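Local coordinates for ABC transporter, periplasmic substrate-binding protein (Thermotoga maritima, PDB 2HPG) that probably binds a solute in the periplasm and delivers it to a tripartite ATP-independent (TRAP) membrane transporter, at residues T72-R76 and V86-A90; Y136-G140 and I228-I232; K8-R12 and W237-P242; P101-I105 and S261-K266; F92-M96 and L311-I315. All blocks are in the same frame, centred on the assembly; numbering follows the deposited sequence.

Contact 1 of 5, residues T72-R76 and V86-A90; sequences TDSAR and VMNLA
Asp73 OD1, on a side chain that lies beside that of Asn88, accepts the backbone N-H of Arg76 at 2.9 Å. Asp73 is the N-cap residue, and this is its capping bond: strand 68-73 gives way here to the short helix 74-77, a strand-to-helix junction in the alpha/beta fold of the periplasmic binding proteins. Arg76 N approaches OD1 nearly in line with the C-O bond, although the angle at its hydrogen is only 142°. With CG placed between its backbone N and carbonyl carbon (chi1 61°), Asp73 folds its carboxylate back over the first turn. The side chain of Asn88 crosses that of Asp73 at about a right angle, the carboxylate and amide planes standing 74° apart, and Asn88 CG rests 3.6 Å from Ala75 CB. One residue along, Ser74 reaches the backbone between Met87 and Asn88. Ser74 OG lies 3.3 Å from Met87 C and 3.2 Å from Asn88 N, so the hydroxyl sits against this peptide group. The selenomethionine side chain of Met87 leads off toward Ile228 and Phe230 of strand 218-234, while Trp169 of helix 167-176 covers Asp73, Ala75 and Asn88. The contact therefore presses the loop before helix 92-95 onto the helix start, where Met87 CB comes within 3.5 Å of Ser74 OG.

Contact 2 of 5, residues Y136-G140 and I228-I232; sequences YWVQG and INFEI
Trp137 and Asn229 are joined by the shortest bond of this antiparallel strand pair: Asn229 N donates to Trp137 O at 2.7 Å, nearly straight at 165°. This is the tightly packed part of the contact. Beside the bond the indole of Trp137 has the CG methylene of Glu231 over one face, 3.9 Å from the centroid of the five-membered ring, a CH-pi contact. The bend at chi2 of Glu231 (-57°) brings its carboxylate back toward the tryptophan, with OE2 3.6 Å from Trp137 CB. On the sheet face that carries Val138 and Ile228 the packing is more distant, Val138 CG2 lying 4.3 Å from Ile228 CG1. Near partly exposed Gln139 the contact becomes polar and hydrated. Gln139 NE2 donates to Asn229 OD1 at 2.8 Å, in the carbonyl plane and on a lone pair, and the two amides are nearly coplanar, 14° apart. A water accepts from Gln139 NE2 at 3.0 Å and from Asn229 ND2 at 3.2 Å, bridging the two side chains. The Asn229 amide is thus held from several directions, since Tyr23 OH also bonds OD1 and ND2 reaches Thr72 O. In other TRAP binding proteins such long strands pass between the two lobes, and strands 130-146 and 218-234 probably do so here. Phe27 of helix 22-37 stacks on Trp137, the long helix 243-278 takes the indole N-H at Met253 O, and helix 101-112 covers Val138 and Ile228 through Leu108.

Contact 3 of 5, residues K8-R12 and W237-P242; sequences KYTLR and WFNSLP
Tyr9 lays one ring face against Leu241, whose CD2 stands 3.5 Å from the ring centroid in a CH-pi contact. The phenol and the leucine chain point in opposing senses as they pass, and the other face of the phenol is covered by the Lys8 CG methylene. Leu241 CD2 also lies over one face of the Trp237 indole, so a single methyl serves two aromatic rings. From the opposite side of the indole comes Leu11 CD1, 4.1 Å from the centroid of the six-membered ring. Leu11 crosses Trp237 at about a right angle and sets its CB 3.8 Å from CH2 of that ring. At the far end of the phenol, Tyr9 OH touches Pro242 CD at 3.6 Å. Replacing Tyr9 by an alanine would probably bare the side of Leu241 CD2 turned to the phenol and take from Pro242 CD the phenol end it packs on. Ser240 OG bonds Trp237 O at 2.7 Å on a lone pair, closing the turn from Trp237 to Ser240. Strand 9-14 pairs in parallel with strands 42-47 and 68-73, so the arrangement is helix-on-sheet packing in an alpha/beta lobe of the periplasmic binding protein fold.

Contact 4 of 5, residues P101-I105 and S261-K266; sequences PEEAI and SLKIMK
Met265, a selenomethionine in the long helix 243-278, runs along Pro101 at the start of helix 101-112. Its CB begins the contact, 3.8 Å from Pro101 CB. Beyond CG, the selenium passes 4.0 Å from Pro101 CA. There the chain turns (chi3 -60°), and the terminal CE methyl ends 3.8 Å from Pro101 O, with Ile105 CD1 farther off at 4.4 Å. The two side chains run alongside one another, pointing oppositely, so CB, selenium and CE each touch the proline, while CG stands farther off. Leu262 lies one helical turn back and brings CD2 to 4.2 Å from Pro101 CB, while Ile105 reaches Ser261, its CD1 4.0 Å from Ser261 CB. The hydroxyl of Ser261 is engaged elsewhere: it bonds Gly257 O within its own helix and also meets Val138 N and Tyr136 O of strand 130-146. At the exposed rim the apolar contact gives way to charge. Lys266 lays its CG against Pro101 and bends at chi3 and chi4 toward Glu102, whose OE2 forms a salt bridge with Lys266 NZ. The modelled separation of 2.5 Å is very short, so the exact length is doubtful. The segment axes approach to 10.1 Å with their directions 148° apart. This is roughly antiparallel, inclined helix packing over the central sheet, and it uses the very long helix that is characteristic of TRAP solute-binding proteins.

Contact 5 of 5, residues F92-M96 and L311-I315; sequences FIDFM and LNQLI
Phe92 and Leu311 both extend CG on the side opposite their own backbone N, with chi1 of 171° and 174°, and these torsions bring the phenyl ring and the leucine methyls together. The contact seats the C-terminal helix 308-318 on the short helix 92-95, an apolar helix-to-helix junction of the binding-protein fold. Phe92 CD1 meets Leu311 CD1 at 3.8 Å. Leu314 arrives instead at the ring edge, near its plane, with CD1 3.9 Å from Phe92 CE1. With the Phe92 ring cut back to an alanine here, Leu311 CD1 would probably face a gap and Leu314 CD1 would lose the edge it packs on. Two conformers are modelled for selenomethionine Met96, so what follows holds for one of them. In that conformer the side chain curls between the helices, bent at both chi2 and chi3, and its CG lies over one face of the Phe92 ring. The selenium then rests 3.8 Å from Leu311 CD1 and equally far from Ile315 CG1, while the CE methyl turns toward Leu314. Tyr302 of helix 291-305 touches both Phe92 and Leu311, and Trp120 lies against Leu314. Phe95 uses its ring for a cation-pi contact with Lys299 of helix 291-305, and nearer its backbone Phe95 CB packs 4.0 Å from Leu311 CD1.

From the N terminus, strand 9-14 opens contact 3, the loop of which stays open for more than two hundred residues. Contact 1 opens and closes inside it, a short excursion from strand 68-73. Contacts 5 and 4 then open in turn on helices 92-95 and 101-112. Contact 2, closed by strand 218-234, falls within the loops of contacts 3, 4 and 5. Contact 3 closes next, before 4 and 5, and so crosses both, whereas contact 4 closes on helix 243-278 within the span of contact 5. Contacts 1 and 2 meet on neighbouring strands, contact 4 touches contact 2 through Ser261, and contact 5 adjoins contact 1, tying the C-terminal helix toward the central sheet.

Contact 1 of 5, residues T72-R76 and V86-A90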
# COMPACT_ATOMS: atom_id res chain seq x y z
N THR A 72 6.23 2.21 -3.75
CA THR A 72 6.07 0.76 -3.89
C THR A 72 5.41 0.20 -2.61
O THR A 72 4.68 0.92 -1.94
CB THR A 72 7.44 0.11 -4.20
OG1 THR A 72 7.27 -1.29 -4.46
CG2 THR A 72 8.41 0.32 -3.07
N ASP A 73 5.63 -1.08 -2.29
CA ASP A 73 5.09 -1.64 -1.05
C ASP A 73 5.95 -2.78 -0.50
O ASP A 73 6.93 -3.17 -1.14
CB ASP A 73 3.65 -2.09 -1.27
CG ASP A 73 3.53 -3.16 -2.33
OD1 ASP A 73 4.45 -4.00 -2.48
OD2 ASP A 73 2.49 -3.17 -2.99
N SER A 74 5.60 -3.30 0.68
CA SER A 74 6.40 -4.34 1.34
C SER A 74 6.22 -5.71 0.68
O SER A 74 7.01 -6.62 0.90
CB SER A 74 6.13 -4.41 2.85
OG SER A 74 4.80 -4.83 3.13
N ALA A 75 5.20 -5.86 -0.15
CA ALA A 75 5.06 -7.06 -0.94
C ALA A 75 6.17 -7.12 -1.99
O ALA A 75 6.61 -8.20 -2.38
CB ALA A 75 3.68 -7.12 -1.59
N ARG A 76 6.62 -5.95 -2.43
CA ARG A 76 7.78 -5.84 -3.33
C ARG A 76 9.09 -5.92 -2.53
O ARG A 76 9.93 -6.78 -2.78
CB ARG A 76 7.70 -4.53 -4.13
CG ARG A 76 8.97 -4.10 -4.88
CD ARG A 76 9.07 -4.71 -6.24
NE ARG A 76 8.15 -4.06 -7.18
CZ ARG A 76 8.24 -4.13 -8.51
NH1 ARG A 76 9.22 -4.83 -9.08
NH2 ARG A 76 7.35 -3.49 -9.27
N VAL A 86 5.91 -8.97 5.84
CA VAL A 86 4.82 -9.18 6.79
C VAL A 86 3.80 -8.02 6.78
O VAL A 86 2.61 -8.23 7.10
CB VAL A 86 5.38 -9.42 8.25
CG1 VAL A 86 5.85 -8.15 8.85
CG2 VAL A 86 4.29 -10.10 9.12
N MSE A 87 4.24 -6.82 6.39
CA MSE A 87 3.36 -5.64 6.42
C MSE A 87 2.36 -5.55 5.24
O MSE A 87 1.58 -4.60 5.19
CB MSE A 87 4.19 -4.37 6.52
CG MSE A 87 5.19 -4.43 7.67
SE MSE A 87 6.02 -2.78 8.13
CE MSE A 87 4.57 -1.54 7.79
N ASN A 88 2.38 -6.52 4.33
CA ASN A 88 1.41 -6.59 3.23
C ASN A 88 0.48 -7.80 3.36
O ASN A 88 -0.30 -8.13 2.45
CB ASN A 88 2.12 -6.63 1.86
CG ASN A 88 1.46 -5.72 0.82
OD1 ASN A 88 0.30 -5.90 0.48
ND2 ASN A 88 2.18 -4.73 0.36
N LEU A 89 0.56 -8.47 4.50
CA LEU A 89 -0.27 -9.63 4.74
C LEU A 89 -1.62 -9.25 5.35
O LEU A 89 -1.77 -8.20 6.01
CB LEU A 89 0.50 -10.67 5.59
CG LEU A 89 1.52 -11.50 4.81
CD1 LEU A 89 2.16 -12.51 5.74
CD2 LEU A 89 0.88 -12.22 3.66
N ALA A 90 -2.61 -10.10 5.09
CA ALA A 90 -3.99 -9.87 5.52
C ALA A 90 -4.03 -9.60 7.01
O ALA A 90 -3.39 -10.29 7.77
CB ALA A 90 -4.89 -11.06 5.17

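Contact 2 of 5, residues Y136-G140 and I228-I232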
# COMPACT_ATOMS: atom_id res chain seq x y z
N TYR A 136 4.62 6.02 5.83
CA TYR A 136 3.40 6.62 6.36
C TYR A 136 2.44 7.03 5.25
O TYR A 136 1.78 8.08 5.34
CB TYR A 136 3.73 7.87 7.17
CG TYR A 136 4.62 7.65 8.39
CD1 TYR A 136 4.85 6.39 8.92
CD2 TYR A 136 5.20 8.74 9.03
CE1 TYR A 136 5.66 6.23 10.03
CE2 TYR A 136 6.00 8.58 10.14
CZ TYR A 136 6.23 7.34 10.63
OH TYR A 136 7.05 7.22 11.74
N TRP A 137 2.36 6.19 4.22
CA TRP A 137 1.56 6.47 3.04
C TRP A 137 0.58 5.33 2.94
O TRP A 137 0.98 4.21 2.67
CB TRP A 137 2.45 6.58 1.80
CG TRP A 137 3.21 7.87 1.78
CD1 TRP A 137 4.27 8.20 2.57
CD2 TRP A 137 2.94 9.01 0.97
NE1 TRP A 137 4.67 9.49 2.30
CE2 TRP A 137 3.87 10.00 1.31
CE3 TRP A 137 1.99 9.29 -0.02
CZ2 TRP A 137 3.88 11.26 0.69
CZ3 TRP A 137 2.01 10.54 -0.63
CH2 TRP A 137 2.95 11.51 -0.27
N VAL A 138 -0.68 5.62 3.21
CA VAL A 138 -1.69 4.59 3.35
C VAL A 138 -2.84 4.85 2.37
O VAL A 138 -3.36 5.96 2.29
CB VAL A 138 -2.14 4.52 4.84
CG1 VAL A 138 -3.45 3.84 5.01
CG2 VAL A 138 -1.04 3.82 5.67
N GLN A 139 -3.20 3.82 1.59
CA GLN A 139 -4.29 3.97 0.63
C GLN A 139 -5.64 3.59 1.22
O GLN A 139 -6.68 3.86 0.63
CB GLN A 139 -4.01 3.13 -0.61
CG GLN A 139 -3.08 3.80 -1.58
CD GLN A 139 -2.88 2.99 -2.81
OE1 GLN A 139 -3.85 2.66 -3.49
NE2 GLN A 139 -1.63 2.62 -3.10
N GLY A 140 -5.64 2.96 2.40
CA GLY A 140 -6.87 2.62 3.08
C GLY A 140 -7.15 1.14 3.07
O GLY A 140 -6.37 0.36 2.52
N ILE A 228 -0.23 -0.24 2.90
CA ILE A 228 0.83 0.63 3.35
C ILE A 228 1.85 0.71 2.23
O ILE A 228 2.45 -0.29 1.85
CB ILE A 228 1.53 0.04 4.60
CG1 ILE A 228 0.52 -0.17 5.74
CG2 ILE A 228 2.66 0.96 5.06
CD1 ILE A 228 1.06 -1.15 6.82
N ASN A 229 2.05 1.91 1.71
CA ASN A 229 3.05 2.09 0.67
C ASN A 229 4.39 2.48 1.27
O ASN A 229 4.45 3.17 2.30
CB ASN A 229 2.60 3.12 -0.35
CG ASN A 229 1.49 2.61 -1.26
OD1 ASN A 229 0.35 3.06 -1.18
ND2 ASN A 229 1.82 1.63 -2.10
N PHE A 230 5.45 2.01 0.61
CA PHE A 230 6.82 2.36 0.98
C PHE A 230 7.41 3.25 -0.09
O PHE A 230 7.29 2.97 -1.27
CB PHE A 230 7.65 1.09 1.11
CG PHE A 230 7.48 0.41 2.41
CD1 PHE A 230 8.53 0.31 3.30
CD2 PHE A 230 6.24 -0.12 2.78
CE1 PHE A 230 8.36 -0.31 4.51
CE2 PHE A 230 6.07 -0.73 4.00
CZ PHE A 230 7.15 -0.83 4.86
N GLU A 231 8.05 4.33 0.33
CA GLU A 231 8.55 5.34 -0.59
C GLU A 231 10.07 5.22 -0.59
O GLU A 231 10.71 5.46 0.43
CB GLU A 231 8.09 6.73 -0.14
CG GLU A 231 6.59 6.83 0.14
CD GLU A 231 5.73 6.42 -1.05
OE1 GLU A 231 6.15 6.75 -2.16
OE2 GLU A 231 4.66 5.77 -0.86
N ILE A 232 10.63 4.78 -1.71
CA ILE A 232 12.04 4.43 -1.78
C ILE A 232 12.82 5.31 -2.75
O ILE A 232 12.25 5.84 -3.71
CB ILE A 232 12.26 2.93 -2.12
CG1 ILE A 232 11.77 2.59 -3.54
CG2 ILE A 232 11.55 2.04 -1.10
CD1 ILE A 232 12.11 1.18 -4.00
O HOH W 1 0.33 1.06 -4.83

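Contact 3 of 5, residues K8-R12 and W237-P242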
# COMPACT_ATOMS: atom_id res chain seq x y z
N LYS A 8 20.46 21.92 -8.20
CA LYS A 8 21.71 21.18 -8.07
C LYS A 8 21.48 19.66 -8.08
O LYS A 8 22.32 18.90 -8.55
CB LYS A 8 22.42 21.57 -6.78
CG LYS A 8 23.77 20.90 -6.59
CD LYS A 8 24.58 21.56 -5.49
CE LYS A 8 25.84 20.79 -5.25
NZ LYS A 8 26.59 21.27 -4.06
N TYR A 9 20.37 19.22 -7.51
CA TYR A 9 20.00 17.82 -7.47
C TYR A 9 18.59 17.70 -8.01
O TYR A 9 17.74 18.52 -7.70
CB TYR A 9 20.02 17.30 -6.04
CG TYR A 9 21.30 17.56 -5.28
CD1 TYR A 9 22.35 16.66 -5.33
CD2 TYR A 9 21.45 18.70 -4.49
CE1 TYR A 9 23.51 16.87 -4.63
CE2 TYR A 9 22.61 18.92 -3.78
CZ TYR A 9 23.65 18.00 -3.86
OH TYR A 9 24.83 18.20 -3.16
N THR A 10 18.36 16.69 -8.85
CA THR A 10 17.03 16.43 -9.38
C THR A 10 16.68 14.97 -9.08
O THR A 10 17.51 14.08 -9.27
CB THR A 10 16.94 16.73 -10.87
OG1 THR A 10 17.21 18.12 -11.08
CG2 THR A 10 15.54 16.45 -11.40
N LEU A 11 15.48 14.78 -8.52
CA LEU A 11 14.94 13.44 -8.21
C LEU A 11 13.70 13.24 -9.08
O LEU A 11 12.81 14.09 -9.08
CB LEU A 11 14.54 13.34 -6.73
CG LEU A 11 13.93 11.99 -6.29
CD1 LEU A 11 14.90 10.83 -6.47
CD2 LEU A 11 13.44 12.06 -4.82
N ARG A 12 13.63 12.13 -9.80
CA ARG A 12 12.43 11.74 -10.54
C ARG A 12 11.71 10.61 -9.81
O ARG A 12 12.24 9.51 -9.69
CB ARG A 12 12.81 11.35 -11.96
CG ARG A 12 13.59 12.47 -12.61
CD ARG A 12 13.76 12.35 -14.11
NE ARG A 12 14.41 13.57 -14.60
CZ ARG A 12 15.70 13.85 -14.44
NH1 ARG A 12 16.55 13.01 -13.85
NH2 ARG A 12 16.16 15.00 -14.90
N TRP A 237 22.41 7.66 -4.13
CA TRP A 237 21.98 9.03 -4.39
C TRP A 237 21.63 9.79 -3.11
O TRP A 237 22.05 10.93 -2.91
CB TRP A 237 20.76 9.04 -5.32
CG TRP A 237 20.29 10.42 -5.58
CD1 TRP A 237 20.83 11.30 -6.46
CD2 TRP A 237 19.21 11.11 -4.93
NE1 TRP A 237 20.16 12.50 -6.41
CE2 TRP A 237 19.15 12.41 -5.48
CE3 TRP A 237 18.30 10.77 -3.93
CZ2 TRP A 237 18.21 13.35 -5.09
CZ3 TRP A 237 17.36 11.72 -3.53
CH2 TRP A 237 17.33 12.99 -4.11
N PHE A 238 20.79 9.20 -2.27
CA PHE A 238 20.38 9.87 -1.04
C PHE A 238 21.60 10.28 -0.22
O PHE A 238 21.70 11.42 0.22
CB PHE A 238 19.47 8.96 -0.21
CG PHE A 238 18.80 9.66 0.93
CD1 PHE A 238 17.85 10.64 0.69
CD2 PHE A 238 19.12 9.34 2.25
CE1 PHE A 238 17.21 11.29 1.75
CE2 PHE A 238 18.49 9.99 3.31
CZ PHE A 238 17.54 10.96 3.06
N ASN A 239 22.54 9.34 -0.07
CA ASN A 239 23.78 9.56 0.69
C ASN A 239 24.70 10.62 0.06
O ASN A 239 25.51 11.24 0.75
CB ASN A 239 24.56 8.24 0.84
CG ASN A 239 23.85 7.23 1.75
OD1 ASN A 239 22.94 7.58 2.51
ND2 ASN A 239 24.28 5.97 1.68
N SER A 240 24.56 10.85 -1.25
CA SER A 240 25.31 11.89 -1.94
C SER A 240 24.83 13.29 -1.58
O SER A 240 25.51 14.28 -1.88
CB SER A 240 25.20 11.71 -3.45
OG SER A 240 24.06 12.37 -3.98
N LEU A 241 23.64 13.39 -1.00
CA LEU A 241 23.07 14.67 -0.63
C LEU A 241 23.66 15.12 0.69
O LEU A 241 24.05 14.28 1.49
CB LEU A 241 21.56 14.57 -0.41
CG LEU A 241 20.56 14.44 -1.55
CD1 LEU A 241 19.17 14.42 -0.93
CD2 LEU A 241 20.67 15.56 -2.56
N PRO A 242 23.66 16.43 0.94
CA PRO A 242 24.03 16.91 2.26
C PRO A 242 23.05 16.42 3.32
O PRO A 242 21.87 16.27 3.02
CB PRO A 242 23.94 18.44 2.14
CG PRO A 242 23.49 18.74 0.78
CD PRO A 242 23.30 17.51 0.01

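Contact 4 of 5, residues P101-I105 and S261-K266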
# COMPACT_ATOMS: atom_id res chain seq x y z
N PRO A 101 -8.19 4.88 12.10
CA PRO A 101 -7.15 5.58 11.31
C PRO A 101 -5.99 6.16 12.14
O PRO A 101 -4.84 5.85 11.86
CB PRO A 101 -7.95 6.67 10.58
CG PRO A 101 -9.31 6.02 10.39
CD PRO A 101 -9.55 5.29 11.69
N GLU A 102 -6.30 6.96 13.15
CA GLU A 102 -5.26 7.55 14.00
C GLU A 102 -4.40 6.48 14.69
O GLU A 102 -3.18 6.62 14.79
CB GLU A 102 -5.86 8.49 15.05
CG GLU A 102 -6.58 9.71 14.48
CD GLU A 102 -8.06 9.48 14.11
OE1 GLU A 102 -8.57 8.32 14.14
OE2 GLU A 102 -8.72 10.49 13.77
N GLU A 103 -5.03 5.41 15.15
CA GLU A 103 -4.30 4.28 15.73
C GLU A 103 -3.37 3.58 14.73
O GLU A 103 -2.30 3.09 15.10
CB GLU A 103 -5.28 3.24 16.31
CG GLU A 103 -5.96 3.69 17.59
CD GLU A 103 -6.90 2.64 18.18
OE1 GLU A 103 -6.99 1.51 17.67
OE2 GLU A 103 -7.55 2.96 19.18
N ALA A 104 -3.80 3.51 13.47
CA ALA A 104 -3.00 2.88 12.42
C ALA A 104 -1.68 3.64 12.20
O ALA A 104 -0.62 3.02 12.14
CB ALA A 104 -3.82 2.80 11.10
N ILE A 105 -1.76 4.97 12.12
CA ILE A 105 -0.61 5.86 12.00
C ILE A 105 0.32 5.78 13.20
O ILE A 105 1.54 5.80 13.05
CB ILE A 105 -1.05 7.36 11.86
CG1 ILE A 105 -1.73 7.62 10.51
CG2 ILE A 105 0.13 8.33 12.07
CD1 ILE A 105 -1.01 7.04 9.29
N SER A 261 -2.84 10.11 4.27
CA SER A 261 -3.36 8.87 4.86
C SER A 261 -4.62 9.07 5.69
O SER A 261 -5.58 8.30 5.59
CB SER A 261 -2.29 8.24 5.74
OG SER A 261 -1.14 7.91 5.00
N LEU A 262 -4.63 10.12 6.49
CA LEU A 262 -5.78 10.42 7.34
C LEU A 262 -6.92 10.98 6.54
O LEU A 262 -8.06 10.71 6.86
CB LEU A 262 -5.40 11.42 8.42
CG LEU A 262 -4.56 10.82 9.54
CD1 LEU A 262 -3.93 11.94 10.32
CD2 LEU A 262 -5.40 9.96 10.45
N LYS A 263 -6.64 11.80 5.53
CA LYS A 263 -7.69 12.31 4.64
C LYS A 263 -8.37 11.16 3.89
O LYS A 263 -9.59 11.09 3.79
CB LYS A 263 -7.12 13.32 3.65
CG LYS A 263 -8.18 14.24 3.01
CD LYS A 263 -7.62 15.07 1.86
CE LYS A 263 -8.65 16.16 1.44
NZ LYS A 263 -8.35 16.81 0.13
N ILE A 264 -7.56 10.26 3.36
CA ILE A 264 -8.06 9.04 2.73
C ILE A 264 -8.94 8.23 3.70
O ILE A 264 -10.08 7.90 3.38
CB ILE A 264 -6.91 8.17 2.15
CG1 ILE A 264 -6.30 8.82 0.92
CG2 ILE A 264 -7.43 6.79 1.75
CD1 ILE A 264 -5.10 8.07 0.37
N MSE A 265 -8.41 7.91 4.88
CA MSE A 265 -9.08 7.01 5.81
C MSE A 265 -10.25 7.59 6.57
O MSE A 265 -11.14 6.84 6.97
CB MSE A 265 -8.08 6.43 6.82
CG MSE A 265 -7.27 5.31 6.27
SE MSE A 265 -6.15 4.50 7.63
CE MSE A 265 -5.09 6.06 8.12
N LYS A 266 -10.24 8.90 6.80
CA LYS A 266 -11.24 9.58 7.61
C LYS A 266 -12.28 10.33 6.77
O LYS A 266 -13.37 10.57 7.26
CB LYS A 266 -10.58 10.56 8.58
CG LYS A 266 -9.78 9.87 9.70
CD LYS A 266 -9.00 10.89 10.56
CE LYS A 266 -9.88 11.86 11.35
NZ LYS A 266 -10.68 11.20 12.42

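Contact 5 of 5, residues F92-M96 and L311-I315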
# COMPACT_ATOMS: atom_id res chain seq x y z
N PHE A 92 -2.63 -7.58 8.99
CA PHE A 92 -1.44 -7.08 9.70
C PHE A 92 -1.73 -5.91 10.65
O PHE A 92 -1.36 -5.96 11.83
CB PHE A 92 -0.29 -6.70 8.72
CG PHE A 92 0.86 -5.99 9.40
CD1 PHE A 92 1.84 -6.73 10.07
CD2 PHE A 92 0.93 -4.61 9.41
CE1 PHE A 92 2.88 -6.08 10.74
CE2 PHE A 92 1.95 -3.95 10.09
CZ PHE A 92 2.94 -4.69 10.75
N ILE A 93 -2.36 -4.84 10.18
CA ILE A 93 -2.51 -3.67 11.06
C ILE A 93 -3.45 -4.00 12.23
O ILE A 93 -3.36 -3.40 13.31
CB ILE A 93 -2.97 -2.38 10.31
CG1 ILE A 93 -2.41 -1.13 10.99
CG2 ILE A 93 -4.47 -2.28 10.24
CD1 ILE A 93 -0.93 -0.87 10.70
N ASP A 94 -4.34 -4.98 12.03
CA ASP A 94 -5.27 -5.39 13.10
C ASP A 94 -4.57 -6.24 14.14
O ASP A 94 -4.78 -6.06 15.33
CB ASP A 94 -6.47 -6.14 12.55
CG ASP A 94 -7.54 -5.22 12.02
OD1 ASP A 94 -8.51 -4.94 12.76
OD2 ASP A 94 -7.39 -4.73 10.89
N PHE A 95 -3.74 -7.16 13.69
CA PHE A 95 -2.86 -7.91 14.57
C PHE A 95 -1.91 -7.00 15.35
O PHE A 95 -1.53 -7.34 16.46
CB PHE A 95 -2.06 -8.95 13.80
CG PHE A 95 -2.91 -10.01 13.15
CD1 PHE A 95 -3.99 -10.57 13.80
CD2 PHE A 95 -2.56 -10.52 11.91
CE1 PHE A 95 -4.74 -11.57 13.20
CE2 PHE A 95 -3.31 -11.50 11.30
CZ PHE A 95 -4.40 -12.03 11.95
N MSE A 96 -1.54 -5.86 14.78
CA MSE A 96 -0.69 -4.92 15.52
C MSE A 96 -1.51 -4.07 16.50
O MSE A 96 -0.93 -3.28 17.27
CB MSE A 96 0.11 -4.03 14.57
CG MSE A 96 1.03 -4.80 13.61
SE MSE A 96 2.38 -5.93 14.48
CE MSE A 96 3.24 -4.55 15.59
N LEU A 311 5.98 -11.09 12.42
CA LEU A 311 4.83 -10.41 13.05
C LEU A 311 4.99 -10.33 14.57
O LEU A 311 4.89 -9.26 15.19
CB LEU A 311 3.52 -11.15 12.70
CG LEU A 311 2.22 -10.68 13.38
CD1 LEU A 311 1.83 -9.31 12.90
CD2 LEU A 311 1.10 -11.68 13.14
N ASN A 312 5.26 -11.48 15.16
CA ASN A 312 5.46 -11.60 16.61
C ASN A 312 6.58 -10.71 17.12
O ASN A 312 6.45 -10.01 18.15
CB ASN A 312 5.75 -13.07 16.96
CG ASN A 312 4.51 -13.93 16.84
OD1 ASN A 312 3.42 -13.52 17.25
ND2 ASN A 312 4.65 -15.12 16.26
N GLN A 313 7.68 -10.68 16.36
CA GLN A 313 8.79 -9.81 16.68
C GLN A 313 8.36 -8.36 16.69
O GLN A 313 8.72 -7.63 17.59
CB GLN A 313 9.95 -10.02 15.72
CG GLN A 313 11.23 -9.35 16.21
CD GLN A 313 11.69 -9.85 17.60
OE1 GLN A 313 11.85 -11.06 17.81
NE2 GLN A 313 11.92 -8.92 18.53
N LEU A 314 7.56 -7.95 15.71
CA LEU A 314 7.03 -6.57 15.70
C LEU A 314 6.04 -6.30 16.85
O LEU A 314 6.03 -5.20 17.44
CB LEU A 314 6.39 -6.24 14.34
CG LEU A 314 7.34 -5.87 13.19
CD1 LEU A 314 6.57 -5.66 11.87
CD2 LEU A 314 8.18 -4.63 13.53
N ILE A 315 5.20 -7.29 17.16
CA ILE A 315 4.21 -7.17 18.26
C ILE A 315 4.91 -6.86 19.60
O ILE A 315 4.54 -5.90 20.31
CB ILE A 315 3.34 -8.46 18.38
CG1 ILE A 315 2.33 -8.54 17.23
CG2 ILE A 315 2.59 -8.47 19.70
CD1 ILE A 315 1.79 -9.94 16.95